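Local coordinates for protein broad specificity aminotransferase (Leishmania mexicana, PDB 4WB0) that probably transfers amino groups from amino acids such as aspartate to oxo acids such as 2-oxoglutarate, using pyridoxal phosphate, with broad substrate specificity, at residues D340-R344 / L345-G349. Sequence-based numbering, arbitrary orientation.
Sequences DELLR and LQTPG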
ATOM      1  N   ASP A 340     -19.699 -22.552  29.368  1.00 40.29           N
ATOM      2  CA  ASP A 340     -20.740 -22.928  30.324  1.00 44.67           C
ATOM      3  C   ASP A 340     -21.832 -23.696  29.645  1.00 41.71           C
ATOM      4  O   ASP A 340     -22.368 -24.623  30.225  1.00 41.99           O
ATOM      5  CB  ASP A 340     -21.332 -21.707  31.026  1.00 51.24           C
ATOM      6  CG  ASP A 340     -20.454 -21.197  32.159  1.00 55.26           C
ATOM      7  OD1 ASP A 340     -19.562 -21.950  32.617  1.00 56.46           O
ATOM      8  OD2 ASP A 340     -20.656 -20.038  32.597  1.00 55.22           O
ATOM      9  N   GLU A 341     -22.135 -23.369  28.396  1.00 38.99           N
ATOM     10  CA  GLU A 341     -23.223 -24.040  27.721  1.00 39.59           C
ATOM     11  C   GLU A 341     -22.749 -25.420  27.258  1.00 41.08           C
ATOM     12  O   GLU A 341     -23.528 -26.386  27.264  1.00 41.92           O
ATOM     13  CB  GLU A 341     -23.755 -23.205  26.555  1.00 41.27           C
ATOM     14  CG  GLU A 341     -24.965 -23.856  25.869  1.00 44.22           C
ATOM     15  CD  GLU A 341     -26.281 -23.659  26.632  1.00 47.51           C
ATOM     16  OE1 GLU A 341     -26.270 -23.382  27.868  1.00 47.37           O
ATOM     17  OE2 GLU A 341     -27.342 -23.788  25.971  1.00 49.15           O
ATOM     18  N   LEU A 342     -21.482 -25.522  26.879  1.00 40.79           N
ATOM     19  CA  LEU A 342     -20.917 -26.833  26.510  1.00 43.73           C
ATOM     20  C   LEU A 342     -20.959 -27.827  27.674  1.00 45.98           C
ATOM     21  O   LEU A 342     -21.222 -29.015  27.485  1.00 48.53           O
ATOM     22  CB  LEU A 342     -19.489 -26.670  26.012  1.00 43.86           C
ATOM     23  CG  LEU A 342     -19.387 -26.025  24.639  1.00 46.17           C
ATOM     24  CD1 LEU A 342     -17.941 -25.673  24.414  1.00 47.72           C
ATOM     25  CD2 LEU A 342     -19.889 -26.955  23.551  1.00 46.97           C
ATOM     26  N   LEU A 343     -20.734 -27.324  28.880  1.00 45.73           N
ATOM     27  CA  LEU A 343     -20.872 -28.109  30.103  1.00 46.56           C
ATOM     28  C   LEU A 343     -22.323 -28.505  30.412  1.00 47.63           C
ATOM     29  O   LEU A 343     -22.612 -29.654  30.784  1.00 48.08           O
ATOM     30  CB  LEU A 343     -20.306 -27.314  31.281  1.00 47.23           C
ATOM     31  CG  LEU A 343     -18.825 -26.981  31.285  1.00 48.38           C
ATOM     32  CD1 LEU A 343     -18.492 -26.264  32.578  1.00 50.17           C
ATOM     33  CD2 LEU A 343     -17.995 -28.229  31.156  1.00 51.00           C
ATOM     34  N   ARG A 344     -23.244 -27.556  30.287  1.00 46.70           N
ATOM     35  CA  ARG A 344     -24.652 -27.849  30.557  1.00 49.55           C
ATOM     36  C   ARG A 344     -25.201 -28.859  29.570  1.00 50.84           C
ATOM     37  O   ARG A 344     -26.029 -29.689  29.934  1.00 54.17           O
ATOM     38  CB  ARG A 344     -25.513 -26.569  30.524  1.00 47.36           C
ATOM     39  CG  ARG A 344     -26.986 -26.790  30.918  1.00 49.24           C
ATOM     40  CD  ARG A 344     -27.812 -25.524  30.656  1.00 48.75           C
ATOM     41  NE  ARG A 344     -27.996 -25.325  29.216  1.00 48.96           N
ATOM     42  CZ  ARG A 344     -28.916 -25.975  28.498  1.00 53.25           C
ATOM     43  NH1 ARG A 344     -29.739 -26.832  29.090  1.00 57.04           N
ATOM     44  NH2 ARG A 344     -29.035 -25.765  27.191  1.00 53.15           N
ATOM     45  N   LEU A 345     -24.738 -28.823  28.327  1.00 47.08           N
ATOM     46  CA  LEU A 345     -25.159 -29.850  27.373  1.00 47.76           C
ATOM     47  C   LEU A 345     -24.366 -31.159  27.559  1.00 48.73           C
ATOM     48  O   LEU A 345     -24.646 -32.163  26.905  1.00 51.37           O
ATOM     49  CB  LEU A 345     -25.004 -29.329  25.944  1.00 47.60           C
ATOM     50  CG  LEU A 345     -25.868 -28.105  25.581  1.00 45.37           C
ATOM     51  CD1 LEU A 345     -25.299 -27.345  24.363  1.00 44.83           C
ATOM     52  CD2 LEU A 345     -27.310 -28.510  25.339  1.00 47.22           C
ATOM     53  N   GLN A 346     -23.375 -31.150  28.442  1.00 48.50           N
ATOM     54  CA  GLN A 346     -22.496 -32.317  28.622  1.00 55.33           C
ATOM     55  C   GLN A 346     -21.919 -32.826  27.294  1.00 52.00           C
ATOM     56  O   GLN A 346     -21.846 -34.045  27.043  1.00 50.46           O
ATOM     57  CB  GLN A 346     -23.263 -33.433  29.339  1.00 68.81           C
ATOM     58  CG  GLN A 346     -23.782 -32.993  30.702  1.00 84.52           C
ATOM     59  CD  GLN A 346     -24.841 -33.925  31.280  1.00 97.29           C
ATOM     60  OE1 GLN A 346     -25.282 -34.873  30.628  1.00101.32           O
ATOM     61  NE2 GLN A 346     -25.256 -33.651  32.512  1.00100.41           N
ATOM     62  N   THR A 347     -21.519 -31.887  26.442  1.00 49.53           N
ATOM     63  CA  THR A 347     -20.916 -32.236  25.166  1.00 50.44           C
ATOM     64  C   THR A 347     -19.709 -33.152  25.441  1.00 52.97           C
ATOM     65  O   THR A 347     -18.887 -32.818  26.302  1.00 51.33           O
ATOM     66  CB  THR A 347     -20.473 -30.973  24.398  1.00 47.69           C
ATOM     67  OG1 THR A 347     -21.570 -30.061  24.318  1.00 47.52           O
ATOM     68  CG2 THR A 347     -20.048 -31.340  23.000  1.00 48.47           C
ATOM     69  N   PRO A 348     -19.605 -34.306  24.741  1.00 57.26           N
ATOM     70  CA  PRO A 348     -18.418 -35.163  24.895  1.00 54.96           C
ATOM     71  C   PRO A 348     -17.117 -34.447  24.688  1.00 50.89           C
ATOM     72  O   PRO A 348     -17.016 -33.598  23.794  1.00 48.82           O
ATOM     73  CB  PRO A 348     -18.602 -36.223  23.804  1.00 57.33           C
ATOM     74  CG  PRO A 348     -20.047 -36.326  23.629  1.00 62.21           C
ATOM     75  CD  PRO A 348     -20.577 -34.917  23.817  1.00 61.73           C
ATOM     76  N   GLY A 349     -16.133 -34.772  25.520  1.00 52.07           N
ATOM     77  CA  GLY A 349     -14.793 -34.239  25.383  1.00 53.12           C
ATOM     78  C   GLY A 349     -14.500 -33.153  26.397  1.00 53.15           C
ATOM     79  O   GLY A 349     -15.365 -32.814  27.196  1.00 57.40           O
TER
HETATM   80  O   HOH W   1     -19.100 -30.829  28.223  1.00 48.70           O
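Leu-345 folds back over the last turn of helix 314-344, its CD1 lying 3.8 Å from CG of Glu-341 while its CD2 meets NH2 of Arg-344 at 3.7 Å, obliquely to the guanidinium. With CG anti to its own carbonyl carbon (chi1 -63°), the isobutyl group is carried back along the helix, over the carbonyl O of Glu-341. That same oxygen accepts the amide of Leu-345 in the final regular helical bond. Two residues on, beyond the helix end, Thr-347 packs against Leu-342, whose CD2 comes within 3.6 Å of Thr-347 OG1.

The helix is closed by a Schellman motif. Gln-346 takes positive phi, which turns the chain so that Thr-347 N reaches back to Leu-342 O at 3.1 Å, and Gln-346 N bonds to Leu-343 O. A water donates both to Leu-342 O, at 2.9 Å, and to Thr-347 O, tying the helix end to the departing loop; Leu-342 O thus accepts two bonds.

Beside Leu-345, Arg-344 grips Glu-341 side-on: NE donates to OE1 and NH2 to OE2, the latter at 2.9 Å, both almost straight. The carboxylate oxygens lie in the guanidinium plane, but the nitrogens approach them from above the carboxylate plane. A bend at chi3 (72°) brings the arginine head back to its partner, and the paired bonds fix its rotation next to Leu-345.

Helix 394-410 backs this arrangement: Glu-341 rests on Leu-398 and Ala-401, Leu-342 on Ile-404 and Leu-345 on Asn-405. Asn-405 OD1 also hydrogen-bonds the buried Thr-347 OG1, and Arg-409 NH2 donates to Leu-345 O, joining the turn to the C-terminal helix.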